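Protein Bug27 (Bordetella pertussis, PDB 2QPQ) probably serves as a periplasmic solute-binding protein of the Bug family, closing on its ligand between two alpha/beta domains in the Venus flytrap manner. Local coordinates at residues 8-13 / 64-69; 131-136 / 157-162. All coordinates share one frame; numbering follows the deposited sequence.

Contact 1: residues 8-13 / 64-69; sequences KPLDII and DGYSLL
Asp11 and Tyr66 begin the backbone pairing: Asp11 N donates to Tyr66 O at 2.8 Å. Asp11 O then accepts from Leu68 N at 2.9 Å in a nearly straight bond of 166°. Ile13 N donates to Leu68 O, and the pairing continues from Ile13 to Met70. Leu68 therefore uses both its N-H and its carbonyl on the neighbouring strand. Strands 10-13 and 67-69 run parallel within an alpha/beta domain of the Venus flytrap fold. Ile12 forms its backbone bonds with Val42 and Glu44, so strand 10-14 is paired along both edges. Asp11 and Ser67 point to the same face of the sheet. There Arg61 NH1 makes a salt bridge with Asp11 OD2 and a hydrogen bond with Ser67 OG. Lys8 CG lies between the backbone N and the carbonyl carbon (chi1 63°), and the extended chain beyond passes over one face of the Tyr66 ring, with Lys8 CG 4.1 Å from the centroid. Lys8 NZ donates to a water oxygen at 2.7 Å, and that water donates to Asp64 OD2. Asp64 OD1 accepts from Tyr66 N at 3.1 Å in an Asx turn. Tyr66 OH is hydrogen-bonded to Asn7 N. On the face of Ile12, Leu68 CD1 packs against Leu10 CG at 4.1 Å.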
ATOM      1  N   LYS A   8      -3.372  27.285  12.439  1.00 39.75           N
ATOM      2  CA  LYS A   8      -3.865  27.524  11.101  1.00 37.93           C
ATOM      3  C   LYS A   8      -4.219  26.113  10.601  1.00 36.17           C
ATOM      4  O   LYS A   8      -3.973  25.116  11.319  1.00 35.65           O
ATOM      5  CB  LYS A   8      -2.789  28.201  10.222  1.00 37.80           C
ATOM      6  CG  LYS A   8      -1.544  27.352  10.003  1.00 37.81           C
ATOM      7  CD  LYS A   8      -0.425  28.118   9.321  1.00 39.48           C
ATOM      8  CE  LYS A   8       0.669  27.163   8.892  1.00 41.05           C
ATOM      9  NZ  LYS A   8       1.929  27.888   8.537  1.00 43.80           N
ATOM     10  N   PRO A   9      -4.836  26.015   9.397  1.00 34.93           N
ATOM     11  CA  PRO A   9      -5.151  24.696   8.850  1.00 32.44           C
ATOM     12  C   PRO A   9      -3.895  23.821   8.761  1.00 29.90           C
ATOM     13  O   PRO A   9      -2.798  24.346   8.605  1.00 28.61           O
ATOM     14  CB  PRO A   9      -5.653  25.009   7.441  1.00 32.61           C
ATOM     15  CG  PRO A   9      -6.205  26.414   7.529  1.00 33.78           C
ATOM     16  CD  PRO A   9      -5.304  27.112   8.521  1.00 34.74           C
ATOM     17  N   LEU A  10      -4.073  22.514   8.905  1.00 27.58           N
ATOM     18  CA  LEU A  10      -3.076  21.548   8.456  1.00 26.37           C
ATOM     19  C   LEU A  10      -3.244  21.359   6.946  1.00 24.10           C
ATOM     20  O   LEU A  10      -4.306  21.611   6.375  1.00 23.45           O
ATOM     21  CB  LEU A  10      -3.209  20.207   9.192  1.00 26.51           C
ATOM     22  CG  LEU A  10      -2.699  19.957  10.612  1.00 27.83           C
ATOM     23  CD1 LEU A  10      -2.750  21.119  11.564  1.00 32.80           C
ATOM     24  CD2 LEU A  10      -3.432  18.734  11.169  1.00 28.40           C
ATOM     25  N   ASP A  11      -2.168  20.957   6.296  1.00 22.17           N
ATOM     26  CA  ASP A  11      -2.181  20.710   4.864  1.00 21.47           C
ATOM     27  C   ASP A  11      -1.689  19.276   4.723  1.00 21.08           C
ATOM     28  O   ASP A  11      -0.552  18.987   5.026  1.00 19.73           O
ATOM     29  CB  ASP A  11      -1.221  21.684   4.196  1.00 21.77           C
ATOM     30  CG  ASP A  11      -1.214  21.564   2.676  1.00 25.76           C
ATOM     31  OD1 ASP A  11      -2.185  20.979   2.100  1.00 26.85           O
ATOM     32  OD2 ASP A  11      -0.254  22.083   2.056  1.00 25.66           O
ATOM     33  N   ILE A  12      -2.577  18.368   4.342  1.00 20.48           N
ATOM     34  CA  ILE A  12      -2.245  16.954   4.267  1.00 18.88           C
ATOM     35  C   ILE A  12      -2.119  16.671   2.776  1.00 18.26           C
ATOM     36  O   ILE A  12      -3.092  16.828   2.024  1.00 18.18           O
ATOM     37  CB  ILE A  12      -3.350  16.077   4.906  1.00 19.49           C
ATOM     38  CG1 ILE A  12      -3.464  16.343   6.419  1.00 18.58           C
ATOM     39  CG2 ILE A  12      -3.119  14.578   4.652  1.00 18.97           C
ATOM     40  CD1 ILE A  12      -4.682  15.630   7.035  1.00 19.10           C
ATOM     41  N   ILE A  13      -0.925  16.274   2.359  1.00 17.08           N
ATOM     42  CA  ILE A  13      -0.652  16.086   0.927  1.00 17.50           C
ATOM     43  C   ILE A  13      -0.706  14.607   0.660  1.00 16.74           C
ATOM     44  O   ILE A  13       0.044  13.825   1.261  1.00 16.87           O
ATOM     45  CB  ILE A  13       0.734  16.675   0.501  1.00 17.34           C
ATOM     46  CG1 ILE A  13       0.886  18.189   0.841  1.00 19.17           C
ATOM     47  CG2 ILE A  13       0.992  16.370  -0.988  1.00 20.26           C
ATOM     48  CD1 ILE A  13      -0.195  19.069   0.280  1.00 19.62           C
ATOM     49  N   ASP A  64       7.053  22.072  11.236  1.00 19.85           N
ATOM     50  CA  ASP A  64       6.254  22.673  12.326  1.00 20.82           C
ATOM     51  C   ASP A  64       4.968  21.898  12.589  1.00 20.30           C
ATOM     52  O   ASP A  64       4.179  22.219  13.507  1.00 20.95           O
ATOM     53  CB  ASP A  64       5.956  24.139  12.035  1.00 20.67           C
ATOM     54  CG  ASP A  64       5.319  24.358  10.673  1.00 22.32           C
ATOM     55  OD1 ASP A  64       4.930  23.396   9.966  1.00 21.85           O
ATOM     56  OD2 ASP A  64       5.191  25.528  10.300  1.00 23.66           O
ATOM     57  N   GLY A  65       4.783  20.825  11.823  1.00 19.60           N
ATOM     58  CA  GLY A  65       3.580  20.043  11.987  1.00 19.97           C
ATOM     59  C   GLY A  65       2.371  20.417  11.141  1.00 19.70           C
ATOM     60  O   GLY A  65       1.350  19.734  11.193  1.00 18.57           O
ATOM     61  N   TYR A  66       2.479  21.474  10.349  1.00 19.13           N
ATOM     62  CA  TYR A  66       1.331  21.953   9.579  1.00 19.38           C
ATOM     63  C   TYR A  66       1.282  21.366   8.167  1.00 19.14           C
ATOM     64  O   TYR A  66       0.335  21.591   7.434  1.00 19.11           O
ATOM     65  CB  TYR A  66       1.327  23.488   9.522  1.00 20.81           C
ATOM     66  CG  TYR A  66       0.966  24.064  10.856  1.00 21.03           C
ATOM     67  CD1 TYR A  66      -0.356  24.088  11.278  1.00 21.09           C
ATOM     68  CD2 TYR A  66       1.951  24.553  11.708  1.00 21.20           C
ATOM     69  CE1 TYR A  66      -0.694  24.595  12.533  1.00 22.97           C
ATOM     70  CE2 TYR A  66       1.636  25.077  12.932  1.00 22.65           C
ATOM     71  CZ  TYR A  66       0.307  25.084  13.351  1.00 22.23           C
ATOM     72  OH  TYR A  66       0.010  25.615  14.592  1.00 24.73           O
ATOM     73  N   SER A  67       2.331  20.647   7.797  1.00 17.68           N
ATOM     74  CA  SER A  67       2.445  20.035   6.479  1.00 16.47           C
ATOM     75  C   SER A  67       2.733  18.563   6.696  1.00 16.30           C
ATOM     76  O   SER A  67       3.756  18.185   7.297  1.00 16.34           O
ATOM     77  CB  SER A  67       3.569  20.656   5.640  1.00 15.97           C
ATOM     78  OG  SER A  67       3.364  22.064   5.479  1.00 17.42           O
ATOM     79  N   LEU A  68       1.847  17.727   6.176  1.00 15.73           N
ATOM     80  CA  LEU A  68       1.979  16.286   6.358  1.00 16.23           C
ATOM     81  C   LEU A  68       1.861  15.602   5.003  1.00 15.20           C
ATOM     82  O   LEU A  68       1.286  16.159   4.064  1.00 15.92           O
ATOM     83  CB  LEU A  68       0.888  15.752   7.295  1.00 17.20           C
ATOM     84  CG  LEU A  68       0.871  16.224   8.749  1.00 18.91           C
ATOM     85  CD1 LEU A  68      -0.006  17.458   8.817  1.00 20.09           C
ATOM     86  CD2 LEU A  68       0.246  15.106   9.616  1.00 20.11           C
ATOM     87  N   LEU A  69       2.429  14.410   4.908  1.00 14.48           N
ATOM     88  CA  LEU A  69       2.408  13.630   3.687  1.00 13.70           C
ATOM     89  C   LEU A  69       1.683  12.335   3.981  1.00 13.98           C
ATOM     90  O   LEU A  69       2.089  11.598   4.869  1.00 14.00           O
ATOM     91  CB  LEU A  69       3.845  13.329   3.223  1.00 13.51           C
ATOM     92  CG  LEU A  69       3.872  12.673   1.834  1.00 13.46           C
ATOM     93  CD1 LEU A  69       3.491  13.689   0.715  1.00 14.23           C
ATOM     94  CD2 LEU A  69       5.281  12.076   1.611  1.00 12.71           C
TER
HETATM   95  O   HOH W   1       4.084  26.367   8.034  1.00 43.25           O

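Contact 2: residues 131-136 / 157-162; sequences VTYGSC and MVHVPY
Val131 O accepts from Val158 N at 2.7 Å, with the donor in the carbonyl plane, and opens a series of five backbone bonds. The CG1 methyl of Val131 lies near Met157 CG. Thr132 follows on the opposite face of the sheet from Tyr133, where its CB meets Val160 CG2 at 3.8 Å. Tyr133 N donates to Val158 O and Tyr133 O accepts from Val160 N. Its CG sits between the backbone N and the carbonyl carbon (chi1 68°), which lays the ring over His159 CA. That CA is 3.9 Å from the centroid of the Tyr133 ring. Met157 CB touches Tyr133 CD2 at 3.6 Å, and Met157 SD adds an oblique Met-aromatic contact. Tyr133 OH is hydrogen-bonded to Glu147 OE2 and His143 O, both on helix 141-153. That helix is the crossover of a beta-alpha-beta unit whose parallel strands are 132-135 and 158-161. At Gly134 the edge of the Tyr162 ring comes in, with Tyr162 CE2 3.7 Å from Gly134 CA. Ser135 N donates to Val160 O at 3.1 Å. Ser135 O accepts from Tyr162 N, and both Ser135 bonds are bent, at 138° and 140°. Tyr162 OH is held by Asp171. Cys136 ends the segment, its CB pointing away from 157-162, and forms the disulfide with Cys165.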
ATOM      1  N   VAL A 131       2.293 -16.896 -18.295  1.00 23.65           N
ATOM      2  CA  VAL A 131       1.376 -16.558 -17.194  1.00 21.27           C
ATOM      3  C   VAL A 131       1.603 -15.081 -16.832  1.00 21.26           C
ATOM      4  O   VAL A 131       2.659 -14.716 -16.304  1.00 21.13           O
ATOM      5  CB  VAL A 131       1.614 -17.484 -15.984  1.00 21.36           C
ATOM      6  CG1 VAL A 131       0.578 -17.248 -14.841  1.00 21.02           C
ATOM      7  CG2 VAL A 131       1.589 -18.948 -16.430  1.00 19.61           C
ATOM      8  N   THR A 132       0.621 -14.236 -17.156  1.00 19.81           N
ATOM      9  CA  THR A 132       0.710 -12.804 -16.907  1.00 19.59           C
ATOM     10  C   THR A 132      -0.109 -12.538 -15.668  1.00 19.30           C
ATOM     11  O   THR A 132      -1.041 -13.275 -15.368  1.00 19.86           O
ATOM     12  CB  THR A 132       0.121 -12.023 -18.094  1.00 19.64           C
ATOM     13  OG1 THR A 132      -1.181 -12.568 -18.404  1.00 22.04           O
ATOM     14  CG2 THR A 132       1.020 -12.184 -19.324  1.00 19.73           C
ATOM     15  N   TYR A 133       0.259 -11.500 -14.929  1.00 19.35           N
ATOM     16  CA  TYR A 133      -0.552 -11.034 -13.823  1.00 17.81           C
ATOM     17  C   TYR A 133      -0.689  -9.543 -13.925  1.00 17.68           C
ATOM     18  O   TYR A 133       0.307  -8.840 -14.124  1.00 18.71           O
ATOM     19  CB  TYR A 133       0.081 -11.431 -12.487  1.00 17.52           C
ATOM     20  CG  TYR A 133       1.398 -10.750 -12.092  1.00 17.93           C
ATOM     21  CD1 TYR A 133       1.394  -9.658 -11.228  1.00 19.63           C
ATOM     22  CD2 TYR A 133       2.622 -11.224 -12.534  1.00 16.10           C
ATOM     23  CE1 TYR A 133       2.566  -9.020 -10.854  1.00 20.35           C
ATOM     24  CE2 TYR A 133       3.839 -10.588 -12.155  1.00 16.28           C
ATOM     25  CZ  TYR A 133       3.776  -9.504 -11.302  1.00 18.64           C
ATOM     26  OH  TYR A 133       4.896  -8.884 -10.869  1.00 20.40           O
ATOM     27  N   GLY A 134      -1.906  -9.052 -13.780  1.00 17.71           N
ATOM     28  CA  GLY A 134      -2.108  -7.600 -13.673  1.00 17.28           C
ATOM     29  C   GLY A 134      -1.687  -7.083 -12.298  1.00 17.52           C
ATOM     30  O   GLY A 134      -1.598  -7.856 -11.344  1.00 18.00           O
ATOM     31  N   SER A 135      -1.355  -5.794 -12.201  1.00 17.40           N
ATOM     32  CA  SER A 135      -1.201  -5.149 -10.901  1.00 17.65           C
ATOM     33  C   SER A 135      -1.813  -3.768 -10.952  1.00 18.05           C
ATOM     34  O   SER A 135      -2.205  -3.328 -12.008  1.00 16.99           O
ATOM     35  CB  SER A 135       0.278  -5.039 -10.486  1.00 19.18           C
ATOM     36  OG  SER A 135       0.875  -3.934 -11.135  1.00 19.47           O
ATOM     37  N   CYS A 136      -1.818  -3.090  -9.803  1.00 17.63           N
ATOM     38  CA  CYS A 136      -2.315  -1.730  -9.623  1.00 19.43           C
ATOM     39  C   CYS A 136      -1.324  -0.672 -10.188  1.00 18.15           C
ATOM     40  O   CYS A 136      -1.624   0.511 -10.179  1.00 17.77           O
ATOM     41  CB  CYS A 136      -2.601  -1.508  -8.095  1.00 19.21           C
ATOM     42  SG  CYS A 136      -3.929  -2.670  -7.605  1.00 29.28           S
ATOM     43  N   MET A 157       6.170 -15.461 -13.816  1.00 22.07           N
ATOM     44  CA  MET A 157       4.961 -14.721 -14.167  1.00 21.59           C
ATOM     45  C   MET A 157       5.381 -13.387 -14.761  1.00 20.56           C
ATOM     46  O   MET A 157       6.358 -12.794 -14.296  1.00 19.61           O
ATOM     47  CB  MET A 157       4.093 -14.437 -12.943  1.00 21.40           C
ATOM     48  CG  MET A 157       3.623 -15.685 -12.208  1.00 22.99           C
ATOM     49  SD  MET A 157       2.631 -15.185 -10.785  1.00 24.72           S
ATOM     50  CE  MET A 157       3.746 -14.121  -9.881  1.00 25.51           C
ATOM     51  N   VAL A 158       4.610 -12.920 -15.744  1.00 19.56           N
ATOM     52  CA  VAL A 158       4.913 -11.690 -16.461  1.00 19.32           C
ATOM     53  C   VAL A 158       3.970 -10.571 -16.014  1.00 18.60           C
ATOM     54  O   VAL A 158       2.753 -10.692 -16.135  1.00 17.23           O
ATOM     55  CB  VAL A 158       4.786 -11.888 -17.986  1.00 19.80           C
ATOM     56  CG1 VAL A 158       4.887 -10.498 -18.742  1.00 20.06           C
ATOM     57  CG2 VAL A 158       5.844 -12.879 -18.469  1.00 20.61           C
ATOM     58  N   HIS A 159       4.552  -9.478 -15.528  1.00 17.17           N
ATOM     59  CA  HIS A 159       3.758  -8.375 -14.965  1.00 17.75           C
ATOM     60  C   HIS A 159       3.141  -7.529 -16.063  1.00 17.12           C
ATOM     61  O   HIS A 159       3.824  -7.097 -17.025  1.00 18.11           O
ATOM     62  CB  HIS A 159       4.653  -7.532 -14.053  1.00 17.91           C
ATOM     63  CG  HIS A 159       4.069  -6.218 -13.642  1.00 18.27           C
ATOM     64  ND1 HIS A 159       2.860  -6.091 -12.987  1.00 20.85           N
ATOM     65  CD2 HIS A 159       4.558  -4.962 -13.769  1.00 16.50           C
ATOM     66  CE1 HIS A 159       2.634  -4.811 -12.723  1.00 15.89           C
ATOM     67  NE2 HIS A 159       3.649  -4.111 -13.190  1.00 19.70           N
ATOM     68  N   VAL A 160       1.843  -7.289 -15.927  1.00 17.52           N
ATOM     69  CA  VAL A 160       1.169  -6.380 -16.829  1.00 17.58           C
ATOM     70  C   VAL A 160       0.558  -5.273 -15.942  1.00 17.52           C
ATOM     71  O   VAL A 160      -0.331  -5.546 -15.105  1.00 18.06           O
ATOM     72  CB  VAL A 160       0.078  -7.125 -17.673  1.00 17.84           C
ATOM     73  CG1 VAL A 160      -0.729  -6.106 -18.518  1.00 16.46           C
ATOM     74  CG2 VAL A 160       0.690  -8.289 -18.570  1.00 16.36           C
ATOM     75  N   PRO A 161       1.073  -4.034 -16.056  1.00 17.36           N
ATOM     76  CA  PRO A 161       0.601  -3.016 -15.144  1.00 16.92           C
ATOM     77  C   PRO A 161      -0.714  -2.402 -15.607  1.00 17.33           C
ATOM     78  O   PRO A 161      -0.939  -2.260 -16.813  1.00 15.81           O
ATOM     79  CB  PRO A 161       1.716  -1.971 -15.177  1.00 15.97           C
ATOM     80  CG  PRO A 161       2.243  -2.072 -16.625  1.00 17.39           C
ATOM     81  CD  PRO A 161       2.150  -3.535 -16.946  1.00 16.40           C
ATOM     82  N   TYR A 162      -1.531  -2.004 -14.632  1.00 16.75           N
ATOM     83  CA  TYR A 162      -2.727  -1.209 -14.884  1.00 16.50           C
ATOM     84  C   TYR A 162      -2.643   0.135 -14.169  1.00 16.96           C
ATOM     85  O   TYR A 162      -1.904   0.302 -13.208  1.00 16.48           O
ATOM     86  CB  TYR A 162      -3.987  -1.970 -14.397  1.00 16.46           C
ATOM     87  CG  TYR A 162      -4.309  -3.142 -15.325  1.00 16.56           C
ATOM     88  CD1 TYR A 162      -5.263  -3.024 -16.303  1.00 15.78           C
ATOM     89  CD2 TYR A 162      -3.607  -4.350 -15.226  1.00 17.63           C
ATOM     90  CE1 TYR A 162      -5.558  -4.095 -17.163  1.00 16.72           C
ATOM     91  CE2 TYR A 162      -3.880  -5.429 -16.098  1.00 19.09           C
ATOM     92  CZ  TYR A 162      -4.844  -5.272 -17.060  1.00 16.72           C
ATOM     93  OH  TYR A 162      -5.104  -6.287 -17.939  1.00 18.90           O
TER

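In the fold
From the N terminus, the chain runs along strand 10-14 and returns through helix 21-35, strand 41-45 and helix 52-59. Strand 67-72 then closes contact 1, 51 residues after the first segment. The long strand 93-109 follows, and the chain goes on to 131-136. Helix 141-153 fills most of the shorter loop that contact 2 closes at 157-162. The contacts are in series, neither nested nor crossed. They lie on opposite sides of the chain's centre, with nearest atoms about 18 Å apart. Strands 227-235, 93-109 and 180-183 connect them through one continuous sheet, consistent with two lobes sharing a bilobed Venus flytrap fold.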